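Local coordinates for lipoate-protein ligase, putative (Streptococcus pneumoniae, PDB 1VQZ), which is a putative member of the lipoate-protein ligase family, with a lipoyl protein ligase A/B catalytic domain and a bacterial lipoate protein ligase C-terminal region, at residues D290-E295 and Y326-S331; A317-D322 and I330-I335; G269-F274 and I285-D290. One frame throughout, in Å; residues are numbered along the deposited sequence.

Contact 1. Residues D290-E295 and Y326-S331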
ATOM      1  N   ASP A 290     -10.199  -4.405   1.716  1.00 31.61           N
ATOM      2  CA  ASP A 290      -9.406  -3.496   0.864  1.00 29.61           C
ATOM      3  C   ASP A 290      -9.604  -2.023   1.237  1.00 31.15           C
ATOM      4  O   ASP A 290      -9.210  -1.146   0.465  1.00 29.09           O
ATOM      5  CB  ASP A 290      -9.687  -3.723  -0.624  1.00 34.32           C
ATOM      6  CG  ASP A 290     -11.179  -3.576  -1.004  1.00 31.03           C
ATOM      7  OD1 ASP A 290     -11.988  -3.067  -0.237  1.00 30.60           O
ATOM      8  OD2 ASP A 290     -11.555  -4.031  -2.093  1.00 36.10           O
ATOM      9  N   PHE A 291     -10.216  -1.780   2.390  1.00 30.01           N
ATOM     10  CA  PHE A 291     -10.233  -0.460   3.028  1.00 32.55           C
ATOM     11  C   PHE A 291      -8.783   0.029   3.226  1.00 32.67           C
ATOM     12  O   PHE A 291      -7.819  -0.737   3.241  1.00 31.03           O
ATOM     13  CB  PHE A 291     -10.931  -0.508   4.398  1.00 34.60           C
ATOM     14  CG  PHE A 291     -10.356  -1.538   5.350  1.00 35.51           C
ATOM     15  CD1 PHE A 291      -9.281  -1.219   6.189  1.00 24.68           C
ATOM     16  CD2 PHE A 291     -10.873  -2.807   5.392  1.00 33.13           C
ATOM     17  CE1 PHE A 291      -8.725  -2.151   7.060  1.00 30.93           C
ATOM     18  CE2 PHE A 291     -10.336  -3.761   6.302  1.00 36.96           C
ATOM     19  CZ  PHE A 291      -9.237  -3.434   7.093  1.00 39.01           C
ATOM     20  N   PHE A 292      -8.631   1.331   3.317  1.00 34.26           N
ATOM     21  CA  PHE A 292      -7.338   1.898   3.591  1.00 32.60           C
ATOM     22  C   PHE A 292      -7.330   2.557   4.940  1.00 32.61           C
ATOM     23  O   PHE A 292      -8.203   3.327   5.240  1.00 32.04           O
ATOM     24  CB  PHE A 292      -6.964   2.951   2.556  1.00 33.51           C
ATOM     25  CG  PHE A 292      -5.694   3.619   2.887  1.00 31.75           C
ATOM     26  CD1 PHE A 292      -4.478   2.975   2.618  1.00 43.43           C
ATOM     27  CD2 PHE A 292      -5.682   4.821   3.591  1.00 36.94           C
ATOM     28  CE1 PHE A 292      -3.285   3.550   2.989  1.00 31.14           C
ATOM     29  CE2 PHE A 292      -4.465   5.413   3.964  1.00 35.00           C
ATOM     30  CZ  PHE A 292      -3.276   4.758   3.669  1.00 31.52           C
ATOM     31  N   GLY A 293      -6.278   2.289   5.717  1.00 31.76           N
ATOM     32  CA  GLY A 293      -5.987   3.000   6.929  1.00 35.11           C
ATOM     33  C   GLY A 293      -4.485   3.119   7.012  1.00 32.88           C
ATOM     34  O   GLY A 293      -3.719   2.222   6.573  1.00 32.70           O
ATOM     35  N   ILE A 294      -4.047   4.217   7.584  1.00 29.24           N
ATOM     36  CA  ILE A 294      -2.596   4.501   7.717  1.00 31.74           C
ATOM     37  C   ILE A 294      -1.911   3.539   8.693  1.00 29.44           C
ATOM     38  O   ILE A 294      -0.737   3.235   8.537  1.00 33.40           O
ATOM     39  CB  ILE A 294      -2.345   5.958   8.182  1.00 30.90           C
ATOM     40  CG1 ILE A 294      -2.687   6.946   7.081  1.00 37.99           C
ATOM     41  CG2 ILE A 294      -0.889   6.173   8.522  1.00 39.61           C
ATOM     42  CD1 ILE A 294      -2.936   8.346   7.631  1.00 51.89           C
ATOM     43  N   GLU A 295      -2.651   3.108   9.706  1.00 26.58           N
ATOM     44  CA  GLU A 295      -2.219   2.144  10.737  1.00 28.89           C
ATOM     45  C   GLU A 295      -2.983   0.855  10.632  1.00 30.15           C
ATOM     46  O   GLU A 295      -4.126   0.847  10.218  1.00 30.88           O
ATOM     47  CB  GLU A 295      -2.417   2.684  12.161  1.00 28.39           C
ATOM     48  CG  GLU A 295      -1.713   3.967  12.375  1.00 29.53           C
ATOM     49  CD  GLU A 295      -1.550   4.334  13.838  1.00 35.60           C
ATOM     50  OE1 GLU A 295      -0.896   3.591  14.575  1.00 35.74           O
ATOM     51  OE2 GLU A 295      -2.012   5.409  14.211  1.00 42.22           O
ATOM     52  N   TYR A 326      -7.740   3.953  10.768  1.00 31.73           N
ATOM     53  CA  TYR A 326      -7.882   2.511  10.411  1.00 28.80           C
ATOM     54  C   TYR A 326      -8.741   2.246   9.179  1.00 31.26           C
ATOM     55  O   TYR A 326      -8.455   1.299   8.395  1.00 30.77           O
ATOM     56  CB  TYR A 326      -8.422   1.749  11.628  1.00 29.54           C
ATOM     57  CG  TYR A 326      -7.540   1.974  12.830  1.00 28.88           C
ATOM     58  CD1 TYR A 326      -6.258   1.419  12.880  1.00 25.52           C
ATOM     59  CD2 TYR A 326      -7.951   2.803  13.870  1.00 31.23           C
ATOM     60  CE1 TYR A 326      -5.433   1.651  13.963  1.00 33.65           C
ATOM     61  CE2 TYR A 326      -7.145   3.054  14.960  1.00 30.52           C
ATOM     62  CZ  TYR A 326      -5.883   2.500  14.996  1.00 29.74           C
ATOM     63  OH  TYR A 326      -5.067   2.783  16.040  1.00 27.36           O
ATOM     64  N   PHE A 327      -9.830   3.005   9.052  1.00 30.99           N
ATOM     65  CA  PHE A 327     -10.777   2.848   7.935  1.00 36.04           C
ATOM     66  C   PHE A 327     -11.106   4.206   7.348  1.00 36.37           C
ATOM     67  O   PHE A 327     -12.018   4.872   7.793  1.00 38.91           O
ATOM     68  CB  PHE A 327     -12.075   2.131   8.347  1.00 36.20           C
ATOM     69  CG  PHE A 327     -11.880   0.835   9.111  1.00 34.59           C
ATOM     70  CD1 PHE A 327     -11.835   0.827  10.501  1.00 33.24           C
ATOM     71  CD2 PHE A 327     -11.854  -0.374   8.458  1.00 35.87           C
ATOM     72  CE1 PHE A 327     -11.705  -0.380  11.217  1.00 33.44           C
ATOM     73  CE2 PHE A 327     -11.729  -1.548   9.144  1.00 34.81           C
ATOM     74  CZ  PHE A 327     -11.636  -1.555  10.542  1.00 31.53           C
ATOM     75  N   ALA A 328     -10.329   4.647   6.374  1.00 37.36           N
ATOM     76  CA  ALA A 328     -10.590   5.955   5.756  1.00 35.62           C
ATOM     77  C   ALA A 328     -11.919   5.911   4.976  1.00 33.18           C
ATOM     78  O   ALA A 328     -12.170   4.992   4.172  1.00 33.13           O
ATOM     79  CB  ALA A 328      -9.416   6.388   4.848  1.00 37.34           C
ATOM     80  N   GLY A 329     -12.785   6.865   5.282  1.00 30.69           N
ATOM     81  CA  GLY A 329     -14.083   7.011   4.643  1.00 32.11           C
ATOM     82  C   GLY A 329     -15.200   6.110   5.105  1.00 32.94           C
ATOM     83  O   GLY A 329     -16.299   6.114   4.520  1.00 36.25           O
ATOM     84  N   ILE A 330     -14.955   5.345   6.154  1.00 32.92           N
ATOM     85  CA  ILE A 330     -15.962   4.448   6.727  1.00 32.35           C
ATOM     86  C   ILE A 330     -16.158   4.789   8.190  1.00 31.35           C
ATOM     87  O   ILE A 330     -15.181   4.956   8.925  1.00 31.63           O
ATOM     88  CB  ILE A 330     -15.541   2.961   6.562  1.00 31.67           C
ATOM     89  CG1 ILE A 330     -15.074   2.701   5.127  1.00 37.22           C
ATOM     90  CG2 ILE A 330     -16.723   2.002   6.947  1.00 37.36           C
ATOM     91  CD1 ILE A 330     -14.575   1.264   4.883  1.00 30.45           C
ATOM     92  N   SER A 331     -17.424   4.897   8.590  1.00 33.94           N
ATOM     93  CA  SER A 331     -17.812   5.357   9.926  1.00 32.61           C
ATOM     94  C   SER A 331     -17.764   4.256  10.965  1.00 33.44           C
ATOM     95  O   SER A 331     -17.750   3.041  10.627  1.00 29.12           O
ATOM     96  CB  SER A 331     -19.204   6.006   9.900  1.00 31.97           C
ATOM     97  OG  SER A 331     -20.265   5.076   9.793  1.00 33.92           O
TER
HETATM   98  O   HOH W   1     -10.988   3.119   3.116  1.00 23.26           O
HETATM   99  O   HOH W   2      -6.238  -0.391   8.579  1.00 20.32           O
HETATM  100  O   HOH W   3      -2.673   2.000  15.884  1.00 25.78           O
HETATM  101  O   HOH W   4      -3.852   5.446  16.373  1.00 44.77           O

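Contact 2. Residues A317-D322 and I330-I335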
ATOM      1  N   ALA A 317     -17.239   0.918  22.019  1.00 27.44           N
ATOM      2  CA  ALA A 317     -15.813   0.623  21.963  1.00 27.57           C
ATOM      3  C   ALA A 317     -15.132   1.366  20.809  1.00 25.82           C
ATOM      4  O   ALA A 317     -13.997   1.918  20.938  1.00 27.33           O
ATOM      5  CB  ALA A 317     -15.564  -0.909  21.812  1.00 27.84           C
ATOM      6  N   LEU A 318     -15.810   1.418  19.682  1.00 27.13           N
ATOM      7  CA  LEU A 318     -15.226   2.071  18.524  1.00 28.71           C
ATOM      8  C   LEU A 318     -15.103   3.589  18.707  1.00 29.33           C
ATOM      9  O   LEU A 318     -14.219   4.244  18.099  1.00 29.35           O
ATOM     10  CB  LEU A 318     -15.991   1.731  17.267  1.00 27.01           C
ATOM     11  CG  LEU A 318     -15.900   0.279  16.758  1.00 31.77           C
ATOM     12  CD1 LEU A 318     -16.882   0.125  15.571  1.00 27.77           C
ATOM     13  CD2 LEU A 318     -14.491  -0.065  16.332  1.00 35.53           C
ATOM     14  N   LYS A 319     -15.998   4.162  19.503  1.00 30.09           N
ATOM     15  CA  LYS A 319     -15.934   5.600  19.836  1.00 26.61           C
ATOM     16  C   LYS A 319     -14.841   5.927  20.867  1.00 26.54           C
ATOM     17  O   LYS A 319     -14.722   7.085  21.262  1.00 31.33           O
ATOM     18  CB  LYS A 319     -17.286   6.141  20.331  1.00 25.92           C
ATOM     19  CG  LYS A 319     -18.444   5.742  19.465  1.00 25.44           C
ATOM     20  CD  LYS A 319     -19.707   6.464  19.634  1.00 33.27           C
ATOM     21  CE  LYS A 319     -19.850   7.577  18.590  1.00 48.10           C
ATOM     22  NZ  LYS A 319     -19.462   7.139  17.186  1.00 42.61           N
ATOM     23  N   THR A 320     -14.051   4.939  21.294  1.00 26.62           N
ATOM     24  CA  THR A 320     -12.888   5.178  22.166  1.00 29.47           C
ATOM     25  C   THR A 320     -11.573   5.240  21.366  1.00 30.59           C
ATOM     26  O   THR A 320     -10.494   5.360  21.947  1.00 30.36           O
ATOM     27  CB  THR A 320     -12.733   4.128  23.288  1.00 27.72           C
ATOM     28  OG1 THR A 320     -12.384   2.864  22.718  1.00 34.20           O
ATOM     29  CG2 THR A 320     -13.986   3.991  24.091  1.00 26.79           C
ATOM     30  N   ILE A 321     -11.675   5.182  20.045  1.00 29.85           N
ATOM     31  CA  ILE A 321     -10.491   5.251  19.167  1.00 30.14           C
ATOM     32  C   ILE A 321     -10.754   6.127  17.974  1.00 28.83           C
ATOM     33  O   ILE A 321     -11.902   6.350  17.621  1.00 30.84           O
ATOM     34  CB  ILE A 321     -10.078   3.848  18.674  1.00 28.96           C
ATOM     35  CG1 ILE A 321     -11.225   3.180  17.881  1.00 34.65           C
ATOM     36  CG2 ILE A 321      -9.649   3.015  19.873  1.00 33.22           C
ATOM     37  CD1 ILE A 321     -10.794   2.212  16.861  1.00 35.41           C
ATOM     38  N   ASP A 322      -9.672   6.626  17.379  1.00 30.18           N
ATOM     39  CA  ASP A 322      -9.703   7.346  16.124  1.00 29.81           C
ATOM     40  C   ASP A 322      -9.861   6.419  14.911  1.00 30.46           C
ATOM     41  O   ASP A 322      -8.891   5.866  14.376  1.00 29.81           O
ATOM     42  CB  ASP A 322      -8.438   8.176  15.997  1.00 32.36           C
ATOM     43  CG  ASP A 322      -8.484   9.139  14.838  1.00 32.09           C
ATOM     44  OD1 ASP A 322      -9.474   9.134  14.066  1.00 37.76           O
ATOM     45  OD2 ASP A 322      -7.510   9.890  14.719  1.00 31.70           O
ATOM     46  N   ILE A 330     -14.955   5.345   6.154  1.00 32.92           N
ATOM     47  CA  ILE A 330     -15.962   4.448   6.727  1.00 32.35           C
ATOM     48  C   ILE A 330     -16.158   4.789   8.190  1.00 31.35           C
ATOM     49  O   ILE A 330     -15.181   4.956   8.925  1.00 31.63           O
ATOM     50  CB  ILE A 330     -15.541   2.961   6.562  1.00 31.67           C
ATOM     51  CG1 ILE A 330     -15.074   2.701   5.127  1.00 37.22           C
ATOM     52  CG2 ILE A 330     -16.723   2.002   6.947  1.00 37.36           C
ATOM     53  CD1 ILE A 330     -14.575   1.264   4.883  1.00 30.45           C
ATOM     54  N   SER A 331     -17.424   4.897   8.590  1.00 33.94           N
ATOM     55  CA  SER A 331     -17.812   5.357   9.926  1.00 32.61           C
ATOM     56  C   SER A 331     -17.764   4.256  10.965  1.00 33.44           C
ATOM     57  O   SER A 331     -17.750   3.041  10.627  1.00 29.12           O
ATOM     58  CB  SER A 331     -19.204   6.006   9.900  1.00 31.97           C
ATOM     59  OG  SER A 331     -20.265   5.076   9.793  1.00 33.92           O
ATOM     60  N   ARG A 332     -17.773   4.679  12.234  1.00 33.28           N
ATOM     61  CA  ARG A 332     -17.850   3.739  13.364  1.00 34.78           C
ATOM     62  C   ARG A 332     -19.133   2.921  13.335  1.00 34.17           C
ATOM     63  O   ARG A 332     -19.128   1.730  13.634  1.00 36.22           O
ATOM     64  CB  ARG A 332     -17.758   4.473  14.702  1.00 35.35           C
ATOM     65  CG  ARG A 332     -16.388   5.063  14.983  1.00 33.83           C
ATOM     66  CD  ARG A 332     -16.399   5.979  16.221  1.00 34.81           C
ATOM     67  NE  ARG A 332     -15.072   6.548  16.442  1.00 28.86           N
ATOM     68  CZ  ARG A 332     -14.611   7.620  15.804  1.00 32.59           C
ATOM     69  NH1 ARG A 332     -15.405   8.280  14.964  1.00 25.23           N
ATOM     70  NH2 ARG A 332     -13.381   8.065  16.041  1.00 35.73           N
ATOM     71  N   GLU A 333     -20.220   3.587  12.962  1.00 34.34           N
ATOM     72  CA  GLU A 333     -21.528   2.957  12.816  1.00 33.03           C
ATOM     73  C   GLU A 333     -21.474   1.884  11.734  1.00 30.92           C
ATOM     74  O   GLU A 333     -22.049   0.811  11.888  1.00 29.89           O
ATOM     75  CB  GLU A 333     -22.610   3.977  12.478  1.00 31.27           C
ATOM     76  CG  GLU A 333     -22.984   4.904  13.594  1.00 32.00           C
ATOM     77  CD  GLU A 333     -21.993   6.025  13.827  1.00 31.33           C
ATOM     78  OE1 GLU A 333     -21.044   6.220  13.044  1.00 34.02           O
ATOM     79  OE2 GLU A 333     -22.196   6.727  14.816  1.00 39.14           O
ATOM     80  N   GLU A 334     -20.807   2.201  10.646  1.00 30.95           N
ATOM     81  CA  GLU A 334     -20.642   1.256   9.560  1.00 32.24           C
ATOM     82  C   GLU A 334     -19.758   0.079   9.989  1.00 32.11           C
ATOM     83  O   GLU A 334     -20.073  -1.048   9.678  1.00 34.46           O
ATOM     84  CB  GLU A 334     -20.087   1.967   8.309  1.00 29.21           C
ATOM     85  CG  GLU A 334     -21.120   2.817   7.568  1.00 34.39           C
ATOM     86  CD  GLU A 334     -20.541   3.724   6.473  1.00 35.81           C
ATOM     87  OE1 GLU A 334     -19.455   4.344   6.636  1.00 33.94           O
ATOM     88  OE2 GLU A 334     -21.216   3.858   5.439  1.00 35.64           O
ATOM     89  N   ILE A 335     -18.628   0.333  10.648  1.00 32.25           N
ATOM     90  CA  ILE A 335     -17.781  -0.755  11.129  1.00 29.45           C
ATOM     91  C   ILE A 335     -18.500  -1.636  12.147  1.00 30.78           C
ATOM     92  O   ILE A 335     -18.430  -2.878  12.037  1.00 34.61           O
ATOM     93  CB  ILE A 335     -16.416  -0.235  11.707  1.00 31.44           C
ATOM     94  CG1 ILE A 335     -15.599   0.398  10.595  1.00 33.18           C
ATOM     95  CG2 ILE A 335     -15.607  -1.361  12.328  1.00 29.69           C
ATOM     96  CD1 ILE A 335     -15.311  -0.546   9.450  1.00 30.19           C
TER

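Contact 3. Residues G269-F274 and I285-D290. With EDO (1,2-ethanediol), chain D.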
ATOM      1  N   GLY A 269     -14.533   0.878   0.823  1.00 34.08           N
ATOM      2  CA  GLY A 269     -13.884  -0.401   1.025  1.00 34.19           C
ATOM      3  C   GLY A 269     -14.792  -1.508   1.493  1.00 35.13           C
ATOM      4  O   GLY A 269     -15.778  -1.315   2.178  1.00 30.07           O
ATOM      5  N   LYS A 270     -14.380  -2.691   1.112  1.00 33.71           N
ATOM      6  CA  LYS A 270     -14.889  -3.930   1.614  1.00 33.93           C
ATOM      7  C   LYS A 270     -14.328  -4.239   3.015  1.00 32.90           C
ATOM      8  O   LYS A 270     -13.113  -4.126   3.254  1.00 31.21           O
ATOM      9  CB  LYS A 270     -14.419  -4.972   0.576  1.00 35.53           C
ATOM     10  CG  LYS A 270     -14.777  -6.345   0.774  1.00 40.22           C
ATOM     11  CD  LYS A 270     -14.901  -7.045  -0.577  1.00 39.10           C
ATOM     12  CE  LYS A 270     -13.779  -7.928  -0.854  1.00 37.97           C
ATOM     13  NZ  LYS A 270     -14.218  -8.931  -1.904  1.00 39.24           N
ATOM     14  N   VAL A 271     -15.212  -4.651   3.929  1.00 29.58           N
ATOM     15  CA  VAL A 271     -14.837  -5.073   5.290  1.00 30.11           C
ATOM     16  C   VAL A 271     -15.414  -6.472   5.564  1.00 31.74           C
ATOM     17  O   VAL A 271     -16.619  -6.692   5.483  1.00 31.35           O
ATOM     18  CB  VAL A 271     -15.344  -4.092   6.380  1.00 35.65           C
ATOM     19  CG1 VAL A 271     -14.962  -4.589   7.771  1.00 30.75           C
ATOM     20  CG2 VAL A 271     -14.829  -2.691   6.128  1.00 30.71           C
ATOM     21  N   GLU A 272     -14.517  -7.409   5.863  1.00 31.56           N
ATOM     22  CA  GLU A 272     -14.836  -8.803   6.153  1.00 30.71           C
ATOM     23  C   GLU A 272     -14.374  -9.141   7.559  1.00 32.65           C
ATOM     24  O   GLU A 272     -13.209  -8.992   7.889  1.00 35.47           O
ATOM     25  CB  GLU A 272     -14.153  -9.723   5.169  1.00 30.51           C
ATOM     26  CG  GLU A 272     -14.650 -11.196   5.241  1.00 33.32           C
ATOM     27  CD  GLU A 272     -13.979 -12.113   4.221  1.00 36.33           C
ATOM     28  OE1 GLU A 272     -12.791 -11.872   3.872  1.00 38.50           O
ATOM     29  OE2 GLU A 272     -14.648 -13.105   3.801  1.00 33.31           O
ATOM     30  N   VAL A 273     -15.302  -9.603   8.376  1.00 31.78           N
ATOM     31  CA  VAL A 273     -15.047  -9.832   9.784  1.00 33.71           C
ATOM     32  C   VAL A 273     -15.210 -11.297  10.155  1.00 30.70           C
ATOM     33  O   VAL A 273     -16.263 -11.891   9.975  1.00 31.26           O
ATOM     34  CB  VAL A 273     -16.020  -9.031  10.647  1.00 32.64           C
ATOM     35  CG1 VAL A 273     -15.738  -9.313  12.148  1.00 39.60           C
ATOM     36  CG2 VAL A 273     -15.959  -7.566  10.316  1.00 36.68           C
ATOM     37  N   PHE A 274     -14.165 -11.873  10.715  1.00 30.02           N
ATOM     38  CA  PHE A 274     -14.249 -13.232  11.246  1.00 32.10           C
ATOM     39  C   PHE A 274     -14.175 -13.153  12.796  1.00 30.56           C
ATOM     40  O   PHE A 274     -13.137 -12.831  13.356  1.00 33.88           O
ATOM     41  CB  PHE A 274     -13.105 -14.111  10.711  1.00 29.62           C
ATOM     42  CG  PHE A 274     -13.105 -14.297   9.213  1.00 26.66           C
ATOM     43  CD1 PHE A 274     -12.480 -13.384   8.386  1.00 30.68           C
ATOM     44  CD2 PHE A 274     -13.672 -15.423   8.639  1.00 34.35           C
ATOM     45  CE1 PHE A 274     -12.439 -13.587   7.008  1.00 30.08           C
ATOM     46  CE2 PHE A 274     -13.655 -15.617   7.257  1.00 37.47           C
ATOM     47  CZ  PHE A 274     -13.020 -14.683   6.447  1.00 37.82           C
ATOM     48  N   ILE A 285     -11.200 -11.870  17.130  1.00 31.61           N
ATOM     49  CA  ILE A 285     -11.705 -11.231  15.929  1.00 31.56           C
ATOM     50  C   ILE A 285     -10.558 -10.953  14.974  1.00 33.51           C
ATOM     51  O   ILE A 285      -9.418 -10.667  15.404  1.00 33.93           O
ATOM     52  CB  ILE A 285     -12.497  -9.963  16.289  1.00 34.61           C
ATOM     53  CG1 ILE A 285     -13.214  -9.349  15.089  1.00 31.47           C
ATOM     54  CG2 ILE A 285     -11.597  -8.890  16.884  1.00 36.98           C
ATOM     55  CD1 ILE A 285     -14.180  -8.248  15.512  1.00 34.18           C
ATOM     56  N   LYS A 286     -10.834 -11.081  13.679  1.00 33.48           N
ATOM     57  CA  LYS A 286      -9.865 -10.723  12.633  1.00 30.96           C
ATOM     58  C   LYS A 286     -10.629 -10.072  11.485  1.00 33.78           C
ATOM     59  O   LYS A 286     -11.739 -10.504  11.116  1.00 34.22           O
ATOM     60  CB  LYS A 286      -9.074 -11.959  12.146  1.00 35.07           C
ATOM     61  CG  LYS A 286      -7.815 -11.536  11.354  1.00 32.08           C
ATOM     62  CD  LYS A 286      -6.866 -12.588  11.042  1.00 34.88           C
ATOM     63  CE  LYS A 286      -5.598 -12.023  10.409  1.00 40.74           C
ATOM     64  NZ  LYS A 286      -4.576 -11.496  11.378  1.00 37.69           N
ATOM     65  N   ILE A 287     -10.072  -8.975  10.974  1.00 33.56           N
ATOM     66  CA  ILE A 287     -10.719  -8.145   9.990  1.00 27.80           C
ATOM     67  C   ILE A 287      -9.873  -8.096   8.739  1.00 30.27           C
ATOM     68  O   ILE A 287      -8.660  -7.772   8.795  1.00 31.10           O
ATOM     69  CB  ILE A 287     -10.958  -6.752  10.546  1.00 26.99           C
ATOM     70  CG1 ILE A 287     -11.827  -6.845  11.837  1.00 31.41           C
ATOM     71  CG2 ILE A 287     -11.612  -5.823   9.516  1.00 33.27           C
ATOM     72  CD1 ILE A 287     -11.882  -5.553  12.613  1.00 36.32           C
ATOM     73  N   TYR A 288     -10.512  -8.422   7.620  1.00 28.83           N
ATOM     74  CA  TYR A 288      -9.902  -8.362   6.296  1.00 29.42           C
ATOM     75  C   TYR A 288     -10.624  -7.343   5.440  1.00 31.04           C
ATOM     76  O   TYR A 288     -11.759  -6.957   5.728  1.00 31.37           O
ATOM     77  CB  TYR A 288     -10.031  -9.702   5.577  1.00 29.37           C
ATOM     78  CG  TYR A 288      -9.249 -10.831   6.163  1.00 34.80           C
ATOM     79  CD1 TYR A 288      -9.696 -11.462   7.314  1.00 37.49           C
ATOM     80  CD2 TYR A 288      -8.103 -11.305   5.556  1.00 30.83           C
ATOM     81  CE1 TYR A 288      -9.011 -12.510   7.869  1.00 36.39           C
ATOM     82  CE2 TYR A 288      -7.381 -12.364   6.128  1.00 29.83           C
ATOM     83  CZ  TYR A 288      -7.869 -12.974   7.285  1.00 36.25           C
ATOM     84  OH  TYR A 288      -7.224 -14.033   7.885  1.00 38.91           O
ATOM     85  N   GLY A 289      -9.970  -6.932   4.352  1.00 31.67           N
ATOM     86  CA  GLY A 289     -10.606  -6.037   3.405  1.00 32.56           C
ATOM     87  C   GLY A 289      -9.629  -5.253   2.570  1.00 29.87           C
ATOM     88  O   GLY A 289      -8.378  -5.423   2.679  1.00 32.65           O
ATOM     89  N   ASP A 290     -10.199  -4.405   1.716  1.00 31.61           N
ATOM     90  CA  ASP A 290      -9.406  -3.496   0.864  1.00 29.61           C
ATOM     91  C   ASP A 290      -9.604  -2.023   1.237  1.00 31.15           C
ATOM     92  O   ASP A 290      -9.210  -1.146   0.465  1.00 29.09           O
ATOM     93  CB  ASP A 290      -9.687  -3.723  -0.624  1.00 34.32           C
ATOM     94  CG  ASP A 290     -11.179  -3.576  -1.004  1.00 31.03           C
ATOM     95  OD1 ASP A 290     -11.988  -3.067  -0.237  1.00 30.60           O
ATOM     96  OD2 ASP A 290     -11.555  -4.031  -2.093  1.00 36.10           O
TER
HETATM   97  C1  EDO D 402      -6.017  -9.627   7.405  1.00 38.13           C
HETATM   98  O1  EDO D 402      -6.061  -8.536   8.295  1.00 23.03           O
HETATM   99  C2  EDO D 402      -4.594 -10.052   7.105  1.00 25.50           C
HETATM  100  O2  EDO D 402      -4.002 -10.535   8.278  1.00 35.31           O

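Contact 1. Residues D290-E295 and Y326-S331
Two loops of the C-terminal region meet here, and Phe291 and Phe327 pack between them. One loop follows strand 281-289 and leads to helix 298-304. The other leads to helix 332-339. Phe327 lays its CD2-CE2 side over one face of the Phe291 ring. Phe327 CE2 sits 3.6 Å above the Phe291 plane, over the ring centre. The two planes meet at 49°, an oblique pair. Phe291 holds CG between its backbone N and carbonyl carbon (chi1 55°), which turns the ring toward Phe327. CB of Phe291 also meets Ile330 CD1 at 4.1 Å.

One direct backbone hydrogen bond joins the loops, from Ala328 N to Phe292 O at 2.7 Å. It is nearly straight, 169° at the hydrogen. Ala328 and Gly329 are the two central residues of a type II beta turn from Phe327 to Ile330, Gly329 with positive phi. Beside the bond, Ala328 CB lies at the edge of the Phe292 ring. Gly293 CA comes 3.3 Å from Tyr326 O in a CA-H...O contact.

Further along, the Tyr326 ring lies against Glu295, with Tyr326 CE1 3.7 Å from Glu295 CB. Four waters bridge the two loops. One water links Phe292 N to Ala328 O, and another links Glu295 O to Tyr326 O. Two more join the Glu295 carboxylate to Tyr326 OH, one through each carboxylate oxygen. Arg325 forms a salt bridge with Glu295 OE2. The 290-295 loop also touches strand 141-151 of the large sheet, through Phe292, Ile294 and Glu295.

Contact 2. Residues A317-D322 and I330-I335
Arg332 reaches across to the carbonyls of Leu318 and Ile321 with the edge of its guanidinium group. Arg332 NH2 gives a hydrogen bond to Ile321 O at 2.8 Å. This bond is fairly straight, 164° at the hydrogen, and uses a lone pair in the carbonyl plane. Arg332 NE bonds to Leu318 O at 3.0 Å, but here the donor stands above the carbonyl plane. Both oxygens lie close to the guanidinium plane, and a weak bond from Arg332 NE to Ile321 O adds to the grip. The Arg332 chain is extended from CG to NE (chi2 171°, chi3 -179°), which carries the group from its helix to these carbonyls.

The receiving carbonyls belong to the end of helix 311-318 and the turn after it. A type I beta turn runs from Leu318 to Ile321, so Arg332 bonds to its first and last residues. Ala317 O, one residue earlier, accepts from both Thr320 N and Thr320 OG1. On the buried side, Leu318 CD1 meets Ile335 CG2 at 3.8 Å, the two side chains crossing at about a right angle. Leu318 CD1 also comes 3.4 Å from Arg332 O. Lys319 bends so that its NZ lies 3.4 Å from Arg332 CD and makes a long salt bridge to Glu333 OE2.

Arg332 is the first residue of helix 332-339, whose start is fixed by a capping box. Ser331 OG accepts from Glu334 N at 3.0 Å, and Ser331 N gives to Glu334 OE1 at 2.9 Å. Leu318 and Ile321 also touch Val300 of helix 298-304.

Contact 3. Residues G269-F274 and I285-D290
Backbone hydrogen bonds pair Glu272 with Tyr288 and Phe274 with Lys286, each pair bonded in both directions. Glu272 N to Tyr288 O and Tyr288 N to Glu272 O both measure 2.8 Å. Val273 and Ile287 form the non-hydrogen-bonded pair between them. At the loop end a side chain takes over: Asp290 OD1 accepts from Lys270 N at 2.8 Å, while the return bond from Asp290 N to Lys270 O is weak.

Apolar contacts line one face. Val271 CG1 lies 4.0 Å from Ile287 CG2, and Val273 CG1 lies 3.9 Å from Ile285 CD1. Helix 332-339 packs here through Ala338.

The opposite face carries Phe274 and Tyr288, with Glu272 and Lys286. Both rings have CG beside the backbone N (chi1 -62° and -67°), which sets them next to each other. They form an oblique pair, Phe274 CE1 3.5 Å from Tyr288 CD1. Arg261 and Asn60 hold the Glu272 carboxylate.

A 1,2-ethanediol, probably from the crystallisation liquor, lies over one Tyr288 face. Its O1 bonds to Ile287 O, and His58 also holds the molecule.

These contacts are those of an antiparallel beta hairpin, strands 269-278 and 281-289, at one side of a four-stranded mixed sheet.

All three contacts belong to the C-terminal region of the ligase. Along the chain the hairpin of contact 3 closes first. Contact 1 then opens at Asp290, which the two share, and ends on the same stretch as contact 2, with Ile330 and Ser331 in common. The centres of contacts 1 and 2, and of contacts 1 and 3, are about 11 Å apart; those of contacts 2 and 3 are about 14 Å apart. Ile335 of contact 2 packs on both Phe327 of contact 1 and Val271 of contact 3. Helix 332-339 thus touches the hairpin, the loop with Phe327 and the end of helix 311-318.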